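Non-structural protein 5 (Modoc virus, PDB 2WA2) binds S-adenosylmethionine through its methyltransferase domain and probably methylates the viral RNA cap at the guanine N7 and ribose 2'-O positions, as in related flaviviruses. Local coordinates at residues Ala14-Lys22 with Pro196-Ala204; Met34-Val42 with Ser247-Glu255. The protein carries 4 engineered substitutions. All coordinates share one frame; numbering follows the deposited sequence.

Contacts 1 and 2 dock the N-terminal helices onto parts that come late in the chain. Their centres lie about 18 Å apart. Helix 14-27 meets the turn 196-198 and the start of helix 199-212 in contact 1. Helix 30-38, next along the chain, meets the C-terminal helix 239-254 in contact 2. The segments alternate in sequence. W21 joins the two sites: its NE1 makes a probable, weak hydrogen bond of 3.2 Å to Y36 OH, and its CD1 packs 3.6 Å from L250 CB. Both contacts lie away from the chain centre, about 16 and 19 Å from centre to centre. None of their residues belongs to the S-adenosylmethionine pocket, whose residues fall between 67 and 156.

Contact 1. Residues Ala14-Lys22 with Pro196-Ala204; sequences APTLGEIWK and PYSCDVLEA
Y197 lays its ring flat against G18, in a CH-pi contact between helix 14-27 and the turn that follows strand 188-193. This turn leads into helix 199-212 of the Rossmann-like FtsJ methyltransferase fold, with S198 at the N-cap position. G18 CA stands over the centre of the Y197 ring, 3.6 Å from the centroid and 14° off the normal. Because G18 has no side chain, the ring can lie directly on the helix backbone. The Y197 torsion chi1 of 53° sets the ring between its own backbone N and carbonyl carbon and turns it to helix 14-27.

The packing is tight on the buried side, around Y197, A14 and L202. A14 CB presses on L202 CD1 at 3.5 Å, tighter than usual for two carbons. Further along helix 14-27, W21 turns an edge of its ring to Y197, and its CZ3 comes 3.9 Å from Y197 OH. The two side chains cross at about a right angle. H227 meets both rings. K22 passes the same hydroxyl with its aliphatic part, then carries its amine on to E166 in a salt bridge and to the carbonyl of N160.

The looser rim is made by C199 and E19, both exposed. C199 CB touches P15 CG at 3.8 Å, and E19 merely skirts the Y197 ring with its CG. The helices themselves stay well apart, with segment axes 10.6 Å from each other at an angle of 128°. P15 itself is held close, and the backbones come together there. Its CG lies 3.3 Å from Y197 O, and P15 CA lies 3.2 Å from Y197 O in a CA-H...O contact.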
ATOM      1  N   ALA A  14     -16.838 -11.757   0.992  1.00 26.33           N
ATOM      2  CA  ALA A  14     -15.463 -11.302   0.752  1.00 25.93           C
ATOM      3  C   ALA A  14     -14.396 -12.193   1.408  1.00 24.81           C
ATOM      4  O   ALA A  14     -13.488 -12.664   0.708  1.00 24.86           O
ATOM      5  CB  ALA A  14     -15.284  -9.844   1.149  1.00 26.41           C
ATOM      6  N   PRO A  15     -14.512 -12.445   2.732  1.00 24.17           N
ATOM      7  CA  PRO A  15     -13.511 -13.305   3.353  1.00 23.49           C
ATOM      8  C   PRO A  15     -13.471 -14.704   2.728  1.00 22.75           C
ATOM      9  O   PRO A  15     -12.383 -15.229   2.527  1.00 22.05           O
ATOM     10  CB  PRO A  15     -13.949 -13.361   4.829  1.00 23.89           C
ATOM     11  CG  PRO A  15     -14.741 -12.085   5.035  1.00 24.01           C
ATOM     12  CD  PRO A  15     -15.493 -11.956   3.730  1.00 23.92           C
ATOM     13  N   THR A  16     -14.633 -15.284   2.420  1.00 21.12           N
ATOM     14  CA  THR A  16     -14.686 -16.589   1.770  1.00 19.88           C
ATOM     15  C   THR A  16     -13.906 -16.593   0.441  1.00 18.44           C
ATOM     16  O   THR A  16     -12.995 -17.395   0.275  1.00 18.54           O
ATOM     17  CB  THR A  16     -16.135 -17.080   1.531  1.00 19.63           C
ATOM     18  OG1 THR A  16     -16.728 -17.375   2.792  1.00 22.28           O
ATOM     19  CG2 THR A  16     -16.123 -18.386   0.690  1.00 20.76           C
ATOM     20  N   LEU A  17     -14.247 -15.677  -0.463  1.00 16.55           N
ATOM     21  CA  LEU A  17     -13.638 -15.626  -1.790  1.00 16.37           C
ATOM     22  C   LEU A  17     -12.106 -15.326  -1.767  1.00 15.36           C
ATOM     23  O   LEU A  17     -11.326 -15.935  -2.507  1.00 13.11           O
ATOM     24  CB  LEU A  17     -14.341 -14.599  -2.662  1.00 16.05           C
ATOM     25  CG  LEU A  17     -15.705 -14.948  -3.262  1.00 18.76           C
ATOM     26  CD1 LEU A  17     -16.155 -13.731  -3.979  1.00 20.30           C
ATOM     27  CD2 LEU A  17     -15.637 -16.173  -4.233  1.00 16.20           C
ATOM     28  N   GLY A  18     -11.695 -14.371  -0.947  1.00 15.07           N
ATOM     29  CA  GLY A  18     -10.257 -14.086  -0.847  1.00 14.50           C
ATOM     30  C   GLY A  18      -9.522 -15.243  -0.213  1.00 14.31           C
ATOM     31  O   GLY A  18      -8.365 -15.545  -0.577  1.00 13.79           O
ATOM     32  N   GLU A  19     -10.192 -15.920   0.723  1.00 14.72           N
ATOM     33  CA  GLU A  19      -9.588 -17.063   1.379  1.00 17.16           C
ATOM     34  C   GLU A  19      -9.437 -18.226   0.425  1.00 14.86           C
ATOM     35  O   GLU A  19      -8.482 -18.990   0.544  1.00 14.20           O
ATOM     36  CB  GLU A  19     -10.396 -17.523   2.600  1.00 17.46           C
ATOM     37  CG  GLU A  19     -10.074 -16.758   3.879  1.00 22.56           C
ATOM     38  CD  GLU A  19     -11.112 -17.003   4.981  1.00 23.14           C
ATOM     39  OE1 GLU A  19     -11.740 -18.105   5.009  1.00 31.97           O
ATOM     40  OE2 GLU A  19     -11.308 -16.076   5.803  1.00 29.89           O
ATOM     41  N   ILE A  20     -10.429 -18.410  -0.449  1.00 13.45           N
ATOM     42  CA  ILE A  20     -10.336 -19.413  -1.524  1.00 12.31           C
ATOM     43  C   ILE A  20      -9.139 -19.117  -2.432  1.00 11.85           C
ATOM     44  O   ILE A  20      -8.295 -20.002  -2.684  1.00 11.18           O
ATOM     45  CB  ILE A  20     -11.636 -19.495  -2.351  1.00 11.80           C
ATOM     46  CG1 ILE A  20     -12.779 -20.051  -1.488  1.00 12.53           C
ATOM     47  CG2 ILE A  20     -11.415 -20.358  -3.626  1.00 11.85           C
ATOM     48  CD1 ILE A  20     -14.196 -19.885  -2.185  1.00 12.72           C
ATOM     49  N   TRP A  21      -9.040 -17.852  -2.872  1.00 10.72           N
ATOM     50  CA  TRP A  21      -7.911 -17.382  -3.678  1.00  9.48           C
ATOM     51  C   TRP A  21      -6.601 -17.705  -2.975  1.00 10.30           C
ATOM     52  O   TRP A  21      -5.698 -18.288  -3.594  1.00  8.72           O
ATOM     53  CB  TRP A  21      -8.014 -15.875  -3.997  1.00 10.39           C
ATOM     54  CG  TRP A  21      -6.695 -15.311  -4.524  1.00  9.73           C
ATOM     55  CD1 TRP A  21      -6.250 -15.350  -5.804  1.00 10.77           C
ATOM     56  CD2 TRP A  21      -5.670 -14.651  -3.750  1.00 11.00           C
ATOM     57  NE1 TRP A  21      -4.990 -14.742  -5.883  1.00 10.95           N
ATOM     58  CE2 TRP A  21      -4.612 -14.334  -4.636  1.00 10.68           C
ATOM     59  CE3 TRP A  21      -5.532 -14.317  -2.383  1.00 10.60           C
ATOM     60  CZ2 TRP A  21      -3.437 -13.674  -4.209  1.00 12.12           C
ATOM     61  CZ3 TRP A  21      -4.353 -13.678  -1.959  1.00 10.76           C
ATOM     62  CH2 TRP A  21      -3.328 -13.355  -2.876  1.00 11.69           C
ATOM     63  N   LYS A  22      -6.514 -17.402  -1.677  1.00  9.99           N
ATOM     64  CA  LYS A  22      -5.257 -17.646  -0.952  1.00 11.29           C
ATOM     65  C   LYS A  22      -4.864 -19.139  -0.917  1.00 11.70           C
ATOM     66  O   LYS A  22      -3.694 -19.502  -1.108  1.00 11.13           O
ATOM     67  CB  LYS A  22      -5.352 -17.118   0.469  1.00 10.77           C
ATOM     68  CG  LYS A  22      -4.021 -17.136   1.222  1.00 10.90           C
ATOM     69  CD  LYS A  22      -3.148 -15.979   0.740  1.00 15.64           C
ATOM     70  CE  LYS A  22      -1.898 -15.903   1.490  1.00 16.90           C
ATOM     71  NZ  LYS A  22      -1.049 -14.771   0.993  1.00 12.98           N
ATOM     72  N   PRO A 196      -6.966  -7.216   2.105  1.00 10.07           N
ATOM     73  CA  PRO A 196      -8.175  -6.414   2.229  1.00 10.48           C
ATOM     74  C   PRO A 196      -9.469  -7.226   2.332  1.00 11.55           C
ATOM     75  O   PRO A 196     -10.510  -6.617   2.519  1.00 11.00           O
ATOM     76  CB  PRO A 196      -8.185  -5.631   0.910  1.00 10.00           C
ATOM     77  CG  PRO A 196      -7.639  -6.605  -0.075  1.00 10.24           C
ATOM     78  CD  PRO A 196      -6.582  -7.402   0.687  1.00  9.80           C
ATOM     79  N   TYR A 197      -9.406  -8.557   2.204  1.00 11.44           N
ATOM     80  CA  TYR A 197     -10.644  -9.376   2.221  1.00 13.46           C
ATOM     81  C   TYR A 197     -11.015  -9.952   3.581  1.00 14.43           C
ATOM     82  O   TYR A 197     -12.126 -10.432   3.773  1.00 16.02           O
ATOM     83  CB  TYR A 197     -10.587 -10.498   1.184  1.00 13.33           C
ATOM     84  CG  TYR A 197      -9.358 -11.354   1.309  1.00 12.12           C
ATOM     85  CD1 TYR A 197      -9.315 -12.434   2.187  1.00 14.93           C
ATOM     86  CD2 TYR A 197      -8.249 -11.092   0.528  1.00 13.40           C
ATOM     87  CE1 TYR A 197      -8.184 -13.215   2.297  1.00 14.34           C
ATOM     88  CE2 TYR A 197      -7.120 -11.863   0.614  1.00 10.66           C
ATOM     89  CZ  TYR A 197      -7.087 -12.904   1.505  1.00 13.30           C
ATOM     90  OH  TYR A 197      -5.940 -13.643   1.597  1.00 11.56           O
ATOM     91  N   SER A 198     -10.098  -9.890   4.526  1.00 15.25           N
ATOM     92  CA  SER A 198     -10.361 -10.351   5.872  1.00 16.95           C
ATOM     93  C   SER A 198     -11.498  -9.504   6.482  1.00 16.96           C
ATOM     94  O   SER A 198     -11.532  -8.273   6.306  1.00 15.51           O
ATOM     95  CB  SER A 198      -9.066 -10.242   6.679  1.00 17.62           C
ATOM     96  OG  SER A 198      -9.316 -10.080   8.055  1.00 23.11           O
ATOM     97  N   CYS A 199     -12.433 -10.153   7.176  1.00 18.63           N
ATOM     98  CA  CYS A 199     -13.550  -9.418   7.745  1.00 18.91           C
ATOM     99  C   CYS A 199     -13.118  -8.295   8.686  1.00 17.92           C
ATOM    100  O   CYS A 199     -13.649  -7.197   8.573  1.00 17.49           O
ATOM    101  CB  CYS A 199     -14.582 -10.324   8.423  1.00 20.05           C
ATOM    102  SG  CYS A 199     -16.006  -9.303   8.999  1.00 25.20           S
ATOM    103  N   ASP A 200     -12.176  -8.553   9.605  1.00 16.64           N
ATOM    104  CA  ASP A 200     -11.713  -7.492  10.514  1.00 17.13           C
ATOM    105  C   ASP A 200     -11.111  -6.298   9.772  1.00 15.54           C
ATOM    106  O   ASP A 200     -11.313  -5.131  10.157  1.00 15.05           O
ATOM    107  CB  ASP A 200     -10.739  -7.996  11.600  1.00 18.44           C
ATOM    108  CG  ASP A 200      -9.578  -8.797  11.050  1.00 22.64           C
ATOM    109  OD1 ASP A 200      -9.350  -8.822   9.813  1.00 26.69           O
ATOM    110  OD2 ASP A 200      -8.859  -9.413  11.885  1.00 28.09           O
ATOM    111  N   VAL A 201     -10.385  -6.596   8.705  1.00 13.37           N
ATOM    112  CA  VAL A 201      -9.786  -5.553   7.907  1.00 13.43           C
ATOM    113  C   VAL A 201     -10.873  -4.755   7.193  1.00 13.15           C
ATOM    114  O   VAL A 201     -10.800  -3.535   7.149  1.00 12.94           O
ATOM    115  CB  VAL A 201      -8.752  -6.088   6.875  1.00 12.39           C
ATOM    116  CG1 VAL A 201      -8.293  -4.927   5.951  1.00 12.14           C
ATOM    117  CG2 VAL A 201      -7.537  -6.696   7.599  1.00 11.41           C
ATOM    118  N   LEU A 202     -11.846  -5.441   6.599  1.00 13.84           N
ATOM    119  CA  LEU A 202     -12.935  -4.741   5.902  1.00 14.90           C
ATOM    120  C   LEU A 202     -13.654  -3.767   6.829  1.00 14.60           C
ATOM    121  O   LEU A 202     -13.869  -2.593   6.471  1.00 13.81           O
ATOM    122  CB  LEU A 202     -13.922  -5.740   5.266  1.00 15.04           C
ATOM    123  CG  LEU A 202     -13.554  -6.422   3.951  1.00 16.91           C
ATOM    124  CD1 LEU A 202     -14.508  -7.621   3.708  1.00 17.70           C
ATOM    125  CD2 LEU A 202     -13.586  -5.453   2.803  1.00 17.12           C
ATOM    126  N   GLU A 203     -13.985  -4.230   8.034  1.00 14.60           N
ATOM    127  CA  GLU A 203     -14.620  -3.350   9.040  1.00 16.15           C
ATOM    128  C   GLU A 203     -13.735  -2.170   9.452  1.00 15.49           C
ATOM    129  O   GLU A 203     -14.221  -1.039   9.597  1.00 14.70           O
ATOM    130  CB  GLU A 203     -15.082  -4.143  10.236  1.00 16.72           C
ATOM    131  CG  GLU A 203     -16.196  -5.085   9.833  1.00 21.94           C
ATOM    132  CD  GLU A 203     -16.900  -5.744  10.992  1.00 29.45           C
ATOM    133  OE1 GLU A 203     -16.299  -5.864  12.097  1.00 32.15           O
ATOM    134  OE2 GLU A 203     -18.064  -6.167  10.778  1.00 32.64           O
ATOM    135  N   ALA A 204     -12.433  -2.434   9.617  1.00 14.07           N
ATOM    136  CA  ALA A 204     -11.455  -1.373   9.843  1.00 13.15           C
ATOM    137  C   ALA A 204     -11.419  -0.345   8.716  1.00 12.99           C
ATOM    138  O   ALA A 204     -11.385   0.836   8.990  1.00 12.12           O
ATOM    139  CB  ALA A 204     -10.070  -1.977  10.081  1.00 13.03           C
TER

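Contact 2. Residues Met34-Val42 with Ser247-Glu255; sequences MAYRRRFVV and SRQLLKRME
The Y36 ring takes M254 CG over one face, 3.8 Å from the centroid, while R253 C and R39 NH1 lie at its edge, in its plane. M254 SD sits farther above that face, in a Met-aromatic contact at 4.7 Å from the centroid. The R253 guanidinium is sandwiched: F40 CB covers the centre of one face, and Q249 CD of its own helix lies over the rim of the opposite face. A water at the R253 edge accepts from NH1 and donates to F40 O, and N224 OD1 also binds NH1. The R39 guanidinium rests one face on Y36 CA.

These groups join helix 30-38 and the type II turn R38-V41 to the C-terminal helix 239-254. The segment axes run at 138°. Y36 CG is anti to the backbone N (chi1 169°), which carries the ring across to this helix. Y36 OH donates to L250 O at 2.6 Å from above the carbonyl plane. R39 NH1 donates to R253 O at 2.8 Å, within both the guanidinium and carbonyl planes, with an N-H...O angle of 153°.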
ATOM      1  N   MET A  34       4.707 -18.928 -10.982  1.00 17.51           N
ATOM      2  CA  MET A  34       5.399 -17.922 -11.805  1.00 18.48           C
ATOM      3  C   MET A  34       4.572 -17.500 -13.027  1.00 17.94           C
ATOM      4  O   MET A  34       4.504 -16.313 -13.348  1.00 19.57           O
ATOM      5  CB  MET A  34       6.832 -18.376 -12.170  1.00 19.57           C
ATOM      6  CG  MET A  34       7.816 -18.396 -10.957  1.00 22.91           C
ATOM      7  SD  MET A  34       8.050 -16.736 -10.254  1.00 33.23           S
ATOM      8  CE  MET A  34       8.238 -16.972  -8.497  1.00 28.41           C
ATOM      9  N   ALA A  35       3.941 -18.464 -13.697  1.00 17.54           N
ATOM     10  CA  ALA A  35       3.033 -18.198 -14.815  1.00 17.63           C
ATOM     11  C   ALA A  35       1.788 -17.441 -14.331  1.00 16.86           C
ATOM     12  O   ALA A  35       1.347 -16.498 -14.968  1.00 17.99           O
ATOM     13  CB  ALA A  35       2.610 -19.505 -15.473  1.00 17.87           C
ATOM     14  N   TYR A  36       1.210 -17.870 -13.208  1.00 16.29           N
ATOM     15  CA  TYR A  36      -0.032 -17.255 -12.735  1.00 15.37           C
ATOM     16  C   TYR A  36       0.149 -15.766 -12.388  1.00 16.20           C
ATOM     17  O   TYR A  36      -0.697 -14.908 -12.712  1.00 15.69           O
ATOM     18  CB  TYR A  36      -0.593 -17.997 -11.506  1.00 13.77           C
ATOM     19  CG  TYR A  36      -1.724 -17.224 -10.834  1.00 13.96           C
ATOM     20  CD1 TYR A  36      -2.899 -16.983 -11.506  1.00 12.27           C
ATOM     21  CD2 TYR A  36      -1.602 -16.752  -9.526  1.00 13.53           C
ATOM     22  CE1 TYR A  36      -3.929 -16.273 -10.915  1.00 13.07           C
ATOM     23  CE2 TYR A  36      -2.630 -16.052  -8.910  1.00 12.12           C
ATOM     24  CZ  TYR A  36      -3.792 -15.815  -9.619  1.00 11.52           C
ATOM     25  OH  TYR A  36      -4.842 -15.143  -9.082  1.00 10.89           O
ATOM     26  N   ARG A  37       1.255 -15.470 -11.719  1.00 16.66           N
ATOM     27  CA  ARG A  37       1.407 -14.175 -11.090  1.00 18.59           C
ATOM     28  C   ARG A  37       1.473 -13.007 -12.066  1.00 19.27           C
ATOM     29  O   ARG A  37       1.097 -11.917 -11.692  1.00 19.26           O
ATOM     30  CB  ARG A  37       2.599 -14.168 -10.136  1.00 18.78           C
ATOM     31  CG  ARG A  37       3.914 -13.954 -10.830  1.00 21.04           C
ATOM     32  CD  ARG A  37       5.006 -14.543 -10.035  1.00 27.60           C
ATOM     33  NE  ARG A  37       5.678 -13.588  -9.183  1.00 33.06           N
ATOM     34  CZ  ARG A  37       6.947 -13.225  -9.342  1.00 36.26           C
ATOM     35  NH1 ARG A  37       7.676 -13.714 -10.350  1.00 38.15           N
ATOM     36  NH2 ARG A  37       7.493 -12.367  -8.500  1.00 36.16           N
ATOM     37  N   ARG A  38       1.972 -13.250 -13.285  1.00 20.29           N
ATOM     38  CA  ARG A  38       2.080 -12.234 -14.349  1.00 22.21           C
ATOM     39  C   ARG A  38       0.935 -12.229 -15.366  1.00 22.53           C
ATOM     40  O   ARG A  38       0.908 -11.366 -16.239  1.00 22.89           O
ATOM     41  CB  ARG A  38       3.399 -12.416 -15.129  1.00 22.46           C
ATOM     42  CG  ARG A  38       3.599 -13.851 -15.618  1.00 26.68           C
ATOM     43  CD  ARG A  38       4.318 -13.990 -16.964  1.00 32.76           C
ATOM     44  NE  ARG A  38       3.907 -15.261 -17.584  1.00 38.89           N
ATOM     45  CZ  ARG A  38       4.675 -16.354 -17.687  1.00 41.95           C
ATOM     46  NH1 ARG A  38       5.936 -16.339 -17.252  1.00 43.73           N
ATOM     47  NH2 ARG A  38       4.188 -17.467 -18.245  1.00 42.24           N
ATOM     48  N   ARG A  39       0.013 -13.185 -15.275  1.00 23.45           N
ATOM     49  CA  ARG A  39      -1.075 -13.330 -16.249  1.00 24.78           C
ATOM     50  C   ARG A  39      -1.970 -12.087 -16.306  1.00 24.61           C
ATOM     51  O   ARG A  39      -2.654 -11.756 -15.339  1.00 23.18           O
ATOM     52  CB  ARG A  39      -1.894 -14.589 -15.936  1.00 24.98           C
ATOM     53  CG  ARG A  39      -2.648 -15.200 -17.117  1.00 26.32           C
ATOM     54  CD  ARG A  39      -3.255 -16.564 -16.716  1.00 27.15           C
ATOM     55  NE  ARG A  39      -2.224 -17.606 -16.575  1.00 31.17           N
ATOM     56  CZ  ARG A  39      -2.308 -18.667 -15.766  1.00 32.20           C
ATOM     57  NH1 ARG A  39      -3.384 -18.858 -14.998  1.00 31.96           N
ATOM     58  NH2 ARG A  39      -1.304 -19.547 -15.715  1.00 31.03           N
ATOM     59  N   PHE A  40      -1.938 -11.401 -17.451  1.00 25.91           N
ATOM     60  CA  PHE A  40      -2.702 -10.157 -17.691  1.00 27.47           C
ATOM     61  C   PHE A  40      -2.318  -8.962 -16.809  1.00 28.13           C
ATOM     62  O   PHE A  40      -3.107  -8.018 -16.661  1.00 28.03           O
ATOM     63  CB  PHE A  40      -4.203 -10.381 -17.531  1.00 28.35           C
ATOM     64  CG  PHE A  40      -4.807 -11.285 -18.552  1.00 30.63           C
ATOM     65  CD1 PHE A  40      -5.150 -10.799 -19.811  1.00 34.25           C
ATOM     66  CD2 PHE A  40      -5.074 -12.616 -18.240  1.00 32.87           C
ATOM     67  CE1 PHE A  40      -5.744 -11.638 -20.760  1.00 34.86           C
ATOM     68  CE2 PHE A  40      -5.662 -13.471 -19.177  1.00 34.66           C
ATOM     69  CZ  PHE A  40      -5.988 -12.976 -20.443  1.00 33.74           C
ATOM     70  N   VAL A  41      -1.129  -9.005 -16.219  1.00 28.60           N
ATOM     71  CA  VAL A  41      -0.666  -7.943 -15.338  1.00 29.88           C
ATOM     72  C   VAL A  41       0.021  -6.875 -16.205  1.00 31.98           C
ATOM     73  O   VAL A  41       0.822  -7.217 -17.075  1.00 31.89           O
ATOM     74  CB  VAL A  41       0.283  -8.522 -14.237  1.00 29.39           C
ATOM     75  CG1 VAL A  41       0.917  -7.424 -13.381  1.00 28.50           C
ATOM     76  CG2 VAL A  41      -0.477  -9.513 -13.353  1.00 26.56           C
ATOM     77  N   VAL A  42      -0.318  -5.598 -15.983  1.00 34.36           N
ATOM     78  CA  VAL A  42       0.346  -4.496 -16.687  1.00 36.85           C
ATOM     79  C   VAL A  42       1.839  -4.554 -16.346  1.00 38.41           C
ATOM     80  O   VAL A  42       2.208  -4.556 -15.167  1.00 38.79           O
ATOM     81  CB  VAL A  42      -0.247  -3.097 -16.332  1.00 36.96           C
ATOM     82  CG1 VAL A  42       0.454  -1.977 -17.149  1.00 37.49           C
ATOM     83  CG2 VAL A  42      -1.764  -3.059 -16.564  1.00 37.29           C
ATOM     84  N   SER A 247     -11.133 -10.257  -5.885  1.00 13.78           N
ATOM     85  CA  SER A 247     -11.114 -11.726  -5.632  1.00 13.26           C
ATOM     86  C   SER A 247     -11.622 -12.508  -6.848  1.00 12.80           C
ATOM     87  O   SER A 247     -10.996 -13.467  -7.278  1.00 11.83           O
ATOM     88  CB  SER A 247     -11.897 -12.115  -4.369  1.00 12.54           C
ATOM     89  OG  SER A 247     -11.368 -11.472  -3.212  1.00 11.93           O
ATOM     90  N   ARG A 248     -12.754 -12.085  -7.412  1.00 13.97           N
ATOM     91  CA  ARG A 248     -13.325 -12.806  -8.556  1.00 14.94           C
ATOM     92  C   ARG A 248     -12.407 -12.704  -9.781  1.00 14.81           C
ATOM     93  O   ARG A 248     -12.198 -13.680 -10.475  1.00 15.41           O
ATOM     94  CB  ARG A 248     -14.771 -12.341  -8.823  1.00 16.18           C
ATOM     95  CG  ARG A 248     -15.694 -12.744  -7.661  1.00 19.81           C
ATOM     96  CD  ARG A 248     -17.137 -13.093  -8.102  1.00 26.70           C
ATOM     97  NE  ARG A 248     -18.051 -13.251  -6.966  1.00 28.24           N
ATOM     98  CZ  ARG A 248     -18.499 -14.419  -6.489  1.00 29.82           C
ATOM     99  NH1 ARG A 248     -18.140 -15.582  -7.036  1.00 26.88           N
ATOM    100  NH2 ARG A 248     -19.317 -14.421  -5.445  1.00 31.97           N
ATOM    101  N   GLN A 249     -11.803 -11.542 -10.004  1.00 14.54           N
ATOM    102  CA  GLN A 249     -10.838 -11.386 -11.084  1.00 14.55           C
ATOM    103  C   GLN A 249      -9.617 -12.298 -10.940  1.00 14.28           C
ATOM    104  O   GLN A 249      -9.210 -12.945 -11.902  1.00 13.13           O
ATOM    105  CB  GLN A 249     -10.392  -9.932 -11.164  1.00 14.83           C
ATOM    106  CG  GLN A 249      -9.339  -9.666 -12.209  1.00 18.84           C
ATOM    107  CD  GLN A 249      -8.589  -8.377 -11.909  1.00 23.36           C
ATOM    108  OE1 GLN A 249      -8.070  -8.179 -10.800  1.00 27.22           O
ATOM    109  NE2 GLN A 249      -8.545  -7.497 -12.877  1.00 24.08           N
ATOM    110  N   LEU A 250      -9.019 -12.305  -9.746  1.00 12.81           N
ATOM    111  CA  LEU A 250      -7.823 -13.105  -9.491  1.00 12.31           C
ATOM    112  C   LEU A 250      -8.122 -14.602  -9.560  1.00 12.15           C
ATOM    113  O   LEU A 250      -7.291 -15.355 -10.009  1.00 12.89           O
ATOM    114  CB  LEU A 250      -7.189 -12.745  -8.140  1.00 11.72           C
ATOM    115  CG  LEU A 250      -6.674 -11.298  -8.017  1.00 12.02           C
ATOM    116  CD1 LEU A 250      -6.022 -11.140  -6.671  1.00 10.66           C
ATOM    117  CD2 LEU A 250      -5.686 -10.988  -9.178  1.00 10.90           C
ATOM    118  N   LEU A 251      -9.309 -15.015  -9.125  1.00 13.10           N
ATOM    119  CA  LEU A 251      -9.733 -16.429  -9.252  1.00 13.24           C
ATOM    120  C   LEU A 251      -9.937 -16.852 -10.698  1.00 14.05           C
ATOM    121  O   LEU A 251      -9.455 -17.908 -11.091  1.00 14.01           O
ATOM    122  CB  LEU A 251     -11.011 -16.701  -8.464  1.00 13.10           C
ATOM    123  CG  LEU A 251     -10.827 -16.640  -6.948  1.00 10.63           C
ATOM    124  CD1 LEU A 251     -12.194 -16.633  -6.247  1.00 11.72           C
ATOM    125  CD2 LEU A 251      -9.989 -17.826  -6.484  1.00 12.73           C
ATOM    126  N   LYS A 252     -10.656 -16.033 -11.470  1.00 15.29           N
ATOM    127  CA  LYS A 252     -10.835 -16.272 -12.920  1.00 16.48           C
ATOM    128  C   LYS A 252      -9.475 -16.386 -13.597  1.00 16.40           C
ATOM    129  O   LYS A 252      -9.273 -17.227 -14.431  1.00 14.81           O
ATOM    130  CB  LYS A 252     -11.642 -15.134 -13.578  1.00 16.70           C
ATOM    131  CG  LYS A 252     -11.734 -15.225 -15.108  1.00 18.47           C
ATOM    132  CD  LYS A 252     -12.205 -13.897 -15.757  1.00 19.78           C
ATOM    133  CE  LYS A 252     -12.807 -14.128 -17.168  1.00 25.61           C
ATOM    134  NZ  LYS A 252     -14.333 -14.244 -17.111  1.00 29.02           N
ATOM    135  N   ARG A 253      -8.531 -15.520 -13.244  1.00 15.42           N
ATOM    136  CA  ARG A 253      -7.214 -15.606 -13.861  1.00 17.15           C
ATOM    137  C   ARG A 253      -6.489 -16.909 -13.550  1.00 17.91           C
ATOM    138  O   ARG A 253      -5.598 -17.329 -14.294  1.00 17.16           O
ATOM    139  CB  ARG A 253      -6.348 -14.412 -13.484  1.00 16.45           C
ATOM    140  CG  ARG A 253      -6.778 -13.137 -14.182  1.00 17.68           C
ATOM    141  CD  ARG A 253      -5.942 -11.947 -13.763  1.00 16.26           C
ATOM    142  NE  ARG A 253      -6.433 -10.728 -14.393  1.00 12.85           N
ATOM    143  CZ  ARG A 253      -5.859  -9.542 -14.254  1.00 17.55           C
ATOM    144  NH1 ARG A 253      -4.779  -9.397 -13.485  1.00 14.46           N
ATOM    145  NH2 ARG A 253      -6.368  -8.496 -14.878  1.00 19.23           N
ATOM    146  N   MET A 254      -6.861 -17.548 -12.449  1.00 19.01           N
ATOM    147  CA  MET A 254      -6.208 -18.792 -12.070  1.00 22.51           C
ATOM    148  C   MET A 254      -6.864 -19.974 -12.811  1.00 24.67           C
ATOM    149  O   MET A 254      -6.235 -21.009 -12.990  1.00 26.12           O
ATOM    150  CB  MET A 254      -6.203 -18.965 -10.542  1.00 21.27           C
ATOM    151  CG  MET A 254      -4.950 -19.615  -9.958  1.00 22.32           C
ATOM    152  SD  MET A 254      -5.170 -20.041  -8.212  1.00 24.73           S
ATOM    153  CE  MET A 254      -6.706 -19.162  -7.955  1.00 19.31           C
ATOM    154  N   GLU A 255      -8.104 -19.795 -13.274  1.00 27.47           N
ATOM    155  CA  GLU A 255      -8.837 -20.820 -14.044  1.00 30.22           C
ATOM    156  C   GLU A 255      -8.186 -21.136 -15.394  1.00 30.49           C
ATOM    157  O   GLU A 255      -8.019 -20.237 -16.234  1.00 31.44           O
ATOM    158  CB  GLU A 255     -10.288 -20.382 -14.297  1.00 30.51           C
ATOM    159  CG  GLU A 255     -11.166 -20.221 -13.056  1.00 32.43           C
ATOM    160  CD  GLU A 255     -12.548 -19.652 -13.377  1.00 34.00           C
ATOM    161  OE1 GLU A 255     -12.958 -19.706 -14.570  1.00 39.46           O
ATOM    162  OE2 GLU A 255     -13.229 -19.129 -12.447  1.00 39.56           O
TER
HETATM  163  O   HOH W   1      -3.908  -6.559 -14.000  1.00 21.50           O